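Local coordinates for DNA repair protein RAD7 (Saccharomyces cerevisiae, PDB 5ZB2) that takes part in removing lesions from nontranscribed DNA as a component of the global genome repair complex, seen here through its leucine-rich-repeat part, at residues I87-Y92 and Q112-S117; S82-I87 and L105-C110; V222-I227 and I247-S252. One frame throughout, in Å; residues are numbered along the deposited sequence.

Contact 1 (I87-Y92 and Q112-S117). With 9FO (3,6,9,12,15,18,21,24,27,30,33,36,39,42,45,48,51,54,57-nonadecaoxanonapentacontane-1,59-diol), chain K.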
# COMPACT_ATOMS: atom_id res chain seq x y z
N ILE A 87 -11.56 -3.75 6.31
CA ILE A 87 -10.51 -2.78 6.01
C ILE A 87 -9.18 -3.52 5.88
O ILE A 87 -8.77 -4.24 6.78
CB ILE A 87 -10.44 -1.70 7.10
CG1 ILE A 87 -11.72 -0.86 7.09
CG2 ILE A 87 -9.19 -0.81 6.92
CD1 ILE A 87 -11.85 0.07 8.29
N SER A 88 -8.50 -3.31 4.75
CA SER A 88 -7.25 -4.01 4.49
C SER A 88 -6.09 -3.30 5.18
O SER A 88 -6.23 -2.21 5.73
CB SER A 88 -6.98 -4.09 2.98
OG SER A 88 -6.55 -2.83 2.49
N PHE A 89 -4.92 -3.94 5.12
CA PHE A 89 -3.73 -3.32 5.70
C PHE A 89 -3.40 -2.01 5.01
O PHE A 89 -2.90 -1.08 5.65
CB PHE A 89 -2.54 -4.29 5.64
CG PHE A 89 -1.96 -4.45 4.27
CD1 PHE A 89 -2.58 -5.25 3.32
CD2 PHE A 89 -0.77 -3.83 3.93
CE1 PHE A 89 -2.03 -5.41 2.06
CE2 PHE A 89 -0.22 -3.98 2.66
CZ PHE A 89 -0.86 -4.78 1.73
N ASP A 90 -3.69 -1.90 3.71
CA ASP A 90 -3.49 -0.64 3.01
C ASP A 90 -4.51 0.40 3.46
O ASP A 90 -4.19 1.60 3.53
CB ASP A 90 -3.58 -0.85 1.49
CG ASP A 90 -2.28 -1.36 0.89
OD1 ASP A 90 -1.22 -1.19 1.53
OD2 ASP A 90 -2.32 -1.93 -0.22
N GLY A 91 -5.74 -0.02 3.76
CA GLY A 91 -6.72 0.90 4.31
C GLY A 91 -6.23 1.57 5.58
O GLY A 91 -6.36 2.79 5.75
N TYR A 92 -5.65 0.78 6.49
CA TYR A 92 -5.13 1.35 7.73
C TYR A 92 -3.98 2.31 7.46
O TYR A 92 -3.87 3.35 8.11
CB TYR A 92 -4.68 0.23 8.66
CG TYR A 92 -5.81 -0.65 9.17
CD1 TYR A 92 -6.75 -0.15 10.06
CD2 TYR A 92 -5.92 -1.97 8.76
CE1 TYR A 92 -7.78 -0.95 10.53
CE2 TYR A 92 -6.95 -2.78 9.23
CZ TYR A 92 -7.87 -2.26 10.11
OH TYR A 92 -8.89 -3.05 10.58
N GLN A 112 -7.39 -7.57 9.90
CA GLN A 112 -6.37 -7.44 8.86
C GLN A 112 -5.24 -6.49 9.24
O GLN A 112 -4.28 -6.36 8.47
CB GLN A 112 -7.02 -6.97 7.55
CG GLN A 112 -8.13 -7.89 7.07
CD GLN A 112 -8.59 -7.58 5.66
OE1 GLN A 112 -7.78 -7.42 4.75
NE2 GLN A 112 -9.91 -7.49 5.48
N LEU A 113 -5.33 -5.82 10.39
CA LEU A 113 -4.24 -4.97 10.84
C LEU A 113 -2.98 -5.80 11.04
O LEU A 113 -2.97 -6.74 11.83
CB LEU A 113 -4.65 -4.26 12.13
CG LEU A 113 -3.78 -3.08 12.58
CD1 LEU A 113 -4.57 -2.16 13.49
CD2 LEU A 113 -2.53 -3.55 13.29
N ASN A 114 -1.92 -5.45 10.31
CA ASN A 114 -0.68 -6.22 10.36
C ASN A 114 0.47 -5.34 10.85
O ASN A 114 0.29 -4.18 11.23
CB ASN A 114 -0.36 -6.84 8.99
CG ASN A 114 0.01 -5.80 7.92
OD1 ASN A 114 0.11 -4.60 8.19
ND2 ASN A 114 0.22 -6.28 6.70
N HIS A 115 1.67 -5.93 10.84
CA HIS A 115 2.87 -5.26 11.32
C HIS A 115 3.01 -3.86 10.71
O HIS A 115 3.11 -2.86 11.43
CB HIS A 115 4.09 -6.13 10.98
CG HIS A 115 5.40 -5.53 11.37
ND1 HIS A 115 6.04 -5.85 12.55
CD2 HIS A 115 6.22 -4.66 10.73
CE1 HIS A 115 7.19 -5.19 12.62
NE2 HIS A 115 7.32 -4.46 11.53
N GLU A 116 3.00 -3.78 9.38
CA GLU A 116 3.18 -2.49 8.72
C GLU A 116 2.06 -1.52 9.08
O GLU A 116 2.30 -0.33 9.29
CB GLU A 116 3.27 -2.69 7.21
CG GLU A 116 3.42 -1.41 6.41
CD GLU A 116 3.54 -1.68 4.91
OE1 GLU A 116 4.47 -1.12 4.29
OE2 GLU A 116 2.72 -2.45 4.36
N SER A 117 0.82 -2.02 9.15
CA SER A 117 -0.31 -1.16 9.50
C SER A 117 -0.13 -0.57 10.89
O SER A 117 -0.37 0.63 11.10
CB SER A 117 -1.62 -1.94 9.43
OG SER A 117 -1.81 -2.50 8.14
OAA 9FO K . 8.99 7.65 0.75
CAB 9FO K . 7.69 8.14 0.56
CAC 9FO K . 7.46 8.41 -0.93
OAD 9FO K . 6.39 9.28 -1.11
CAE 9FO K . 5.12 8.71 -0.94
CAF 9FO K . 4.09 9.81 -0.76
OAG 9FO K . 3.03 9.34 0.02
CAH 9FO K . 3.29 9.32 1.40
CAI 9FO K . 2.71 8.04 1.98
OAJ 9FO K . 3.64 7.01 1.80
CAK 9FO K . 3.09 5.77 1.47
CAL 9FO K . 4.18 4.85 0.95
OAM 9FO K . 3.74 4.19 -0.20
CAN 9FO K . 4.72 4.02 -1.17
CAO 9FO K . 4.90 5.32 -1.94
OAP 9FO K . 4.62 5.11 -3.30
CAQ 9FO K . 4.54 6.28 -4.04
CAR 9FO K . 3.18 6.93 -3.81
OAS 9FO K . 2.93 7.89 -4.79
CAT 9FO K . 2.21 9.00 -4.32
CAU 9FO K . 0.80 8.59 -3.87
OAV 9FO K . 0.62 8.97 -2.54
CAW 9FO K . -0.58 8.51 -1.98
CAX 9FO K . -0.62 8.90 -0.50
OAY 9FO K . -0.27 7.80 0.30
CAZ 9FO K . -1.28 6.84 0.46
CBA 9FO K . -0.87 5.86 1.56
OBB 9FO K . -0.90 4.55 1.08
CBC 9FO K . 0.32 4.05 0.60
CBD 9FO K . 0.17 2.56 0.35
OBE 9FO K . -0.43 2.36 -0.89
CBF 9FO K . -1.43 1.39 -0.87
CBG 9FO K . -1.96 1.18 -2.28
OBH 9FO K . -1.63 2.29 -3.07
CBI 9FO K . -2.49 2.53 -4.15
CBJ 9FO K . -2.41 4.00 -4.56
OBK 9FO K . -3.70 4.47 -4.84
CBL 9FO K . -4.00 5.74 -4.33
CBM 9FO K . -5.51 5.87 -4.18
OBN 9FO K . -5.81 7.03 -3.46
CBO 9FO K . -5.96 6.84 -2.08
CBP 9FO K . -7.35 6.30 -1.76
OBQ 9FO K . -7.26 5.56 -0.57
CBR 9FO K . -8.20 4.54 -0.40
CBS 9FO K . -7.57 3.50 0.53
OBT 9FO K . -7.78 2.23 -0.00
CBU 9FO K . -6.76 1.31 0.28
CBV 9FO K . -6.81 0.18 -0.74
OBW 9FO K . -6.07 0.56 -1.86
CBX 9FO K . -6.08 -0.37 -2.90
CBY 9FO K . -5.59 0.28 -4.19
OBZ 9FO K . -6.20 1.53 -4.35
CCA 9FO K . -6.79 1.71 -5.61
CCB 9FO K . -7.09 3.20 -5.82
OCC 9FO K . -8.35 3.56 -5.34
CCD 9FO K . -8.56 3.43 -3.96
CCE 9FO K . -9.22 2.07 -3.72
OCF 9FO K . -10.36 2.20 -2.92
CCG 9FO K . -10.80 1.00 -2.34
CCH 9FO K . -10.86 -0.12 -3.38
OCI 9FO K . -11.75 -1.11 -2.95
O HOH W 1 -9.17 -5.38 9.39
O HOH W 2 -5.12 -6.82 4.45

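Contact 2 (S82-I87 and L105-C110). With GOL (glycerol), chain D.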
# COMPACT_ATOMS: atom_id res chain seq x y z
N SER A 82 -16.50 0.60 14.58
CA SER A 82 -17.04 -0.52 15.34
C SER A 82 -16.81 -1.87 14.67
O SER A 82 -16.84 -2.90 15.35
CB SER A 82 -18.54 -0.31 15.58
OG SER A 82 -18.77 0.82 16.40
N ASP A 83 -16.60 -1.90 13.35
CA ASP A 83 -16.31 -3.16 12.66
C ASP A 83 -15.40 -2.85 11.48
O ASP A 83 -15.88 -2.39 10.44
CB ASP A 83 -17.60 -3.84 12.21
CG ASP A 83 -17.34 -5.19 11.54
OD1 ASP A 83 -16.20 -5.43 11.08
OD2 ASP A 83 -18.28 -6.00 11.46
N CYS A 84 -14.10 -3.11 11.65
CA CYS A 84 -13.09 -2.88 10.62
C CYS A 84 -12.75 -4.14 9.83
O CYS A 84 -11.75 -4.14 9.11
CB CYS A 84 -11.80 -2.36 11.25
SG CYS A 84 -11.97 -0.99 12.35
N SER A 85 -13.53 -5.21 9.99
CA SER A 85 -13.13 -6.51 9.45
C SER A 85 -12.72 -6.42 7.98
O SER A 85 -11.77 -7.08 7.56
CB SER A 85 -14.27 -7.52 9.61
OG SER A 85 -14.43 -7.86 10.97
N LYS A 86 -13.41 -5.59 7.20
CA LYS A 86 -13.18 -5.52 5.76
C LYS A 86 -12.12 -4.49 5.36
O LYS A 86 -11.82 -4.38 4.17
CB LYS A 86 -14.50 -5.20 5.04
CG LYS A 86 -15.56 -6.28 5.20
CD LYS A 86 -16.84 -5.94 4.47
CE LYS A 86 -17.87 -7.05 4.58
NZ LYS A 86 -19.10 -6.76 3.78
N ILE A 87 -11.56 -3.75 6.31
CA ILE A 87 -10.51 -2.78 6.01
C ILE A 87 -9.18 -3.52 5.88
O ILE A 87 -8.77 -4.24 6.78
CB ILE A 87 -10.44 -1.70 7.10
CG1 ILE A 87 -11.72 -0.86 7.09
CG2 ILE A 87 -9.19 -0.81 6.92
CD1 ILE A 87 -11.85 0.07 8.29
N LEU A 105 -8.07 6.73 18.72
CA LEU A 105 -8.49 5.86 17.64
C LEU A 105 -8.91 4.52 18.22
O LEU A 105 -8.17 3.92 19.01
CB LEU A 105 -7.37 5.67 16.60
CG LEU A 105 -7.71 4.80 15.39
CD1 LEU A 105 -8.80 5.44 14.55
CD2 LEU A 105 -6.47 4.57 14.56
N SER A 106 -10.09 4.05 17.82
CA SER A 106 -10.60 2.76 18.24
C SER A 106 -10.89 1.93 17.00
O SER A 106 -11.73 2.33 16.17
CB SER A 106 -11.86 2.91 19.10
OG SER A 106 -12.38 1.64 19.44
N LEU A 107 -10.21 0.80 16.86
CA LEU A 107 -10.36 -0.11 15.73
C LEU A 107 -10.88 -1.44 16.26
O LEU A 107 -10.11 -2.25 16.80
CB LEU A 107 -9.03 -0.29 14.99
CG LEU A 107 -8.36 1.00 14.49
CD1 LEU A 107 -7.00 0.71 13.84
CD2 LEU A 107 -9.27 1.74 13.52
N GLN A 108 -12.18 -1.67 16.12
CA GLN A 108 -12.83 -2.86 16.63
C GLN A 108 -13.02 -3.87 15.50
O GLN A 108 -13.48 -3.51 14.41
CB GLN A 108 -14.17 -2.51 17.27
CG GLN A 108 -14.10 -1.43 18.35
CD GLN A 108 -13.34 -1.87 19.59
OE1 GLN A 108 -13.68 -2.86 20.23
NE2 GLN A 108 -12.30 -1.12 19.93
N MET A 109 -12.65 -5.12 15.76
CA MET A 109 -12.69 -6.17 14.74
C MET A 109 -11.74 -5.84 13.59
O MET A 109 -12.12 -5.80 12.42
CB MET A 109 -14.12 -6.39 14.23
CG MET A 109 -15.14 -6.62 15.35
SD MET A 109 -16.82 -6.90 14.75
CE MET A 109 -16.62 -8.47 13.90
N CYS A 110 -10.47 -5.60 13.95
CA CYS A 110 -9.45 -5.18 12.99
C CYS A 110 -8.55 -6.36 12.61
O CYS A 110 -7.32 -6.32 12.74
CB CYS A 110 -8.64 -4.02 13.57
SG CYS A 110 -7.85 -4.37 15.20
C1 GOL D . -12.04 -10.00 14.44
O1 GOL D . -13.11 -10.10 15.35
C2 GOL D . -12.63 -9.80 13.04
O2 GOL D . -12.13 -8.61 12.49
C3 GOL D . -12.22 -10.97 12.15
O3 GOL D . -12.52 -10.65 10.82

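Contact 3 (V222-I227 and I247-S252)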
# COMPACT_ATOMS: atom_id res chain seq x y z
N VAL A 222 -6.21 -13.38 38.50
CA VAL A 222 -6.79 -12.10 38.91
C VAL A 222 -7.45 -12.34 40.26
O VAL A 222 -8.64 -12.64 40.35
CB VAL A 222 -7.80 -11.57 37.89
CG1 VAL A 222 -8.47 -10.28 38.39
CG2 VAL A 222 -7.13 -11.33 36.54
N ASN A 223 -6.67 -12.21 41.34
CA ASN A 223 -7.14 -12.55 42.68
C ASN A 223 -7.32 -11.30 43.52
O ASN A 223 -6.94 -10.19 43.12
CB ASN A 223 -6.17 -13.53 43.36
CG ASN A 223 -4.75 -13.00 43.43
OD1 ASN A 223 -4.52 -11.80 43.54
ND2 ASN A 223 -3.79 -13.90 43.37
N ASP A 224 -7.93 -11.49 44.69
CA ASP A 224 -8.22 -10.37 45.58
C ASP A 224 -6.97 -9.54 45.86
O ASP A 224 -7.00 -8.31 45.79
CB ASP A 224 -8.81 -10.89 46.90
CG ASP A 224 -10.15 -11.55 46.71
OD1 ASP A 224 -11.00 -10.99 46.00
OD2 ASP A 224 -10.35 -12.65 47.28
N GLU A 225 -5.86 -10.22 46.17
CA GLU A 225 -4.64 -9.51 46.56
C GLU A 225 -4.20 -8.53 45.48
O GLU A 225 -3.80 -7.40 45.78
CB GLU A 225 -3.53 -10.52 46.86
CG GLU A 225 -2.34 -9.93 47.59
CD GLU A 225 -1.26 -10.96 47.90
OE1 GLU A 225 -0.07 -10.64 47.71
OE2 GLU A 225 -1.61 -12.08 48.32
N ILE A 226 -4.26 -8.95 44.21
CA ILE A 226 -3.81 -8.09 43.12
C ILE A 226 -4.73 -6.88 42.98
O ILE A 226 -4.27 -5.75 42.79
CB ILE A 226 -3.72 -8.89 41.81
CG1 ILE A 226 -2.60 -9.93 41.91
CG2 ILE A 226 -3.48 -7.96 40.62
CD1 ILE A 226 -2.55 -10.91 40.76
N ILE A 227 -6.05 -7.10 43.05
CA ILE A 227 -6.98 -6.00 42.85
C ILE A 227 -6.93 -5.02 44.02
O ILE A 227 -7.10 -3.81 43.83
CB ILE A 227 -8.41 -6.54 42.64
CG1 ILE A 227 -8.45 -7.43 41.39
CG2 ILE A 227 -9.42 -5.40 42.54
CD1 ILE A 227 -8.00 -6.76 40.10
N ILE A 247 -13.95 -14.54 38.27
CA ILE A 247 -14.64 -15.38 39.21
C ILE A 247 -13.93 -15.73 40.49
O ILE A 247 -14.51 -16.19 41.41
CB ILE A 247 -15.19 -16.65 38.52
CG1 ILE A 247 -14.10 -17.67 38.24
CG2 ILE A 247 -15.91 -16.28 37.25
CD1 ILE A 247 -14.60 -19.05 37.94
N ASP A 248 -12.66 -15.47 40.53
CA ASP A 248 -11.87 -15.74 41.73
C ASP A 248 -11.99 -14.66 42.79
O ASP A 248 -11.55 -14.87 43.93
CB ASP A 248 -10.40 -15.92 41.34
CG ASP A 248 -9.61 -16.70 42.38
OD1 ASP A 248 -9.86 -17.91 42.53
OD2 ASP A 248 -8.73 -16.09 43.04
N LEU A 249 -12.56 -13.50 42.46
CA LEU A 249 -12.67 -12.40 43.41
C LEU A 249 -13.78 -12.66 44.42
O LEU A 249 -14.81 -13.27 44.10
CB LEU A 249 -12.93 -11.09 42.67
CG LEU A 249 -11.84 -10.66 41.68
CD1 LEU A 249 -12.22 -9.37 40.98
CD2 LEU A 249 -10.49 -10.52 42.37
N THR A 250 -13.57 -12.18 45.65
CA THR A 250 -14.49 -12.41 46.76
C THR A 250 -14.78 -11.10 47.48
O THR A 250 -14.28 -10.03 47.11
CB THR A 250 -13.91 -13.43 47.75
OG1 THR A 250 -12.84 -12.83 48.47
CG2 THR A 250 -13.40 -14.67 47.02
N ASP A 251 -15.58 -11.20 48.54
CA ASP A 251 -15.89 -10.02 49.35
C ASP A 251 -14.62 -9.33 49.84
O ASP A 251 -14.65 -8.12 50.12
CB ASP A 251 -16.77 -10.41 50.53
CG ASP A 251 -18.22 -10.66 50.13
OD1 ASP A 251 -18.58 -10.37 48.96
OD2 ASP A 251 -19.00 -11.12 50.99
N SER A 252 -13.52 -10.07 49.96
CA SER A 252 -12.26 -9.47 50.40
C SER A 252 -11.89 -8.28 49.53
O SER A 252 -11.48 -7.23 50.03
CB SER A 252 -11.15 -10.52 50.39
OG SER A 252 -9.90 -9.92 50.66
O HOH W 3 -10.66 -13.99 38.95
O HOH W 4 -9.09 -14.20 45.03

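Contact 1 (I87-Y92 and Q112-S117)
Gln112 lies beside Ile87 and Ser88 in a leucine-rich-repeat solenoid, where the loops leading into helices 89-98 and 115-124 run next to each other. Its CB sits 3.3 Å from Ile87 O, and the extended chain carries OE1 alongside Ser88, while NE2 turns to Ser85 O. A water joins Gln112 OE1 to Phe89 N, and another gathers Gln112 N, Ile87 O and the Tyr92 hydroxyl. Leu113 places its CB over one face of the Tyr92 ring, toward the rim; the centre of the opposite face is covered by Ile87 CG2, so the ring is clasped from both segments. Asn114 is the N-cap of helix 115-124. With CG between backbone N and carbonyl carbon (chi1 69°), OD1 swings round to accept from Ser117 N at 2.8 Å, and ND2 rests 3.6 Å from Phe89 CB. Glu116 OE2 meets the edge of the Phe89 ring, its carboxylate nearly coplanar with the ring, and Lys93 forms a salt bridge to it; Phe89 also packs on Glu116 of the second subunit. Ser117 closes the contact, its OG 3.1 Å from Phe89 O and its CB 3.8 Å from Tyr92 CB.

Contact 2 (S82-I87 and L105-C110)
Cys84 and Gln108 tie the two segments together: Cys84 N donates to Gln108 O at 2.9 Å, met close to the axis of the carbonyl. Asp83 comes alongside the same oxygen, which its CA approaches to 3.3 Å in a CA-H...O contact. The tight part lies on the inner side of this link. Cys84 SG, beside its own backbone N (chi1 -50°), is brought against Leu107, 4.0 Å from CD2, and Cys84 CB comes within 4.3 Å of Cys110 CB; Tyr92 of helix 89-98 covers Cys84, Leu107 and Cys110. The bond from Cys84 prolongs the parallel pairing of strands 78-81 and 104-108 past the end of the first strand, at the turn from strand to convex side that is characteristic of cysteine-containing leucine-rich repeats, with Cys84 and Cys110 in matching places of successive units.

The outer side is looser and polar. Asp83 OD1 accepts from Ser85 N at 2.9 Å, an Asx turn that leads into the type I turn from Cys84 to Ile87. Met109, its backbone in the left-handed region (phi 63°), sends its bent chain across this carboxylate, so that SD stands 3.7 Å from Asp83 CG. An alanine in place of Asp83 would take away the acceptor of Ser85 N and the group beside the Met109 sulfur, and is likely to leave the turn less firmly set and the thioether with less to rest on. Toward solvent a glycerol, probably from the crystallisation liquor, bridges the segments: its O2 is 2.9 Å from Ser85 OG in a hydrogen bond, and it donates weakly to Met109 O. At the other end Gln108 CB lies 3.3 Å from Ser82 O, and the Gln108 amide folds back so that NE2 donates to Ser106 OG.

Contact 3 (V222-I227 and I247-S252)
Asp224 and Leu249 are the pair whose CA atoms come nearest, 5.4 Å apart, where two loops enter their helices side by side and a water spans Val222 O and Asp248 N. The Asp224 carboxylate carries the polar half of the contact and grips Thr250 twice. Asp224 OD1 receives Thr250 N at 2.9 Å on its syn lone pair, in a nearly straight bond (167°). Asp224 OD2 receives Thr250 OG1 at 2.8 Å from above the carboxylate plane, 39° out of it. Thr250 is the N-cap of helix 251-261, and with OG1 lodged between backbone N and carbonyl carbon (chi1 72°) the same hydroxyl also accepts from Ser252 N.

One helix start is thus linked to the next along the leucine-rich-repeat solenoid: Asp224 opens helix 224-234, whose own N-cap, Asn223, takes Ile226 N on OD1 at 2.9 Å. The amide and hydroxyl that Thr250 offers would probably favour the ionised form of Asp224. The apolar half is built on Leu249, whose CD2 lies against the loop, 3.5 Å from Asn223 C, and meets Ile227 CG1 at 3.8 Å, the two side chains crossing at about a right angle. On the other flank Asp248 OD2 comes to 3.6 Å from Asn223 CB, and a second water accepts from Asp224 N and lies 2.8 Å from Asp248 OD2.

In the fold
Contacts 1 and 2 are neighbours in the solenoid: they share Ile87, their centres are 10 Å apart, and their segments alternate along the chain. Tyr92 of contact 1 joins them, its OH 3.1 Å from Cys84 CB and 3.2 Å from Cys110 CB of contact 2. Contact 3 lies farther round the arc, its centre 38 Å from that of contact 1 and 33 Å from that of contact 2; it too joins consecutive helix starts, but through a carboxylate, where contact 1 uses rings and waters. The polyethylene glycol 9FO lies against contact 1, where Asp90 CG is 3.4 Å from its CBF; the side chain of Cys84 is about 13 Å from 9FO.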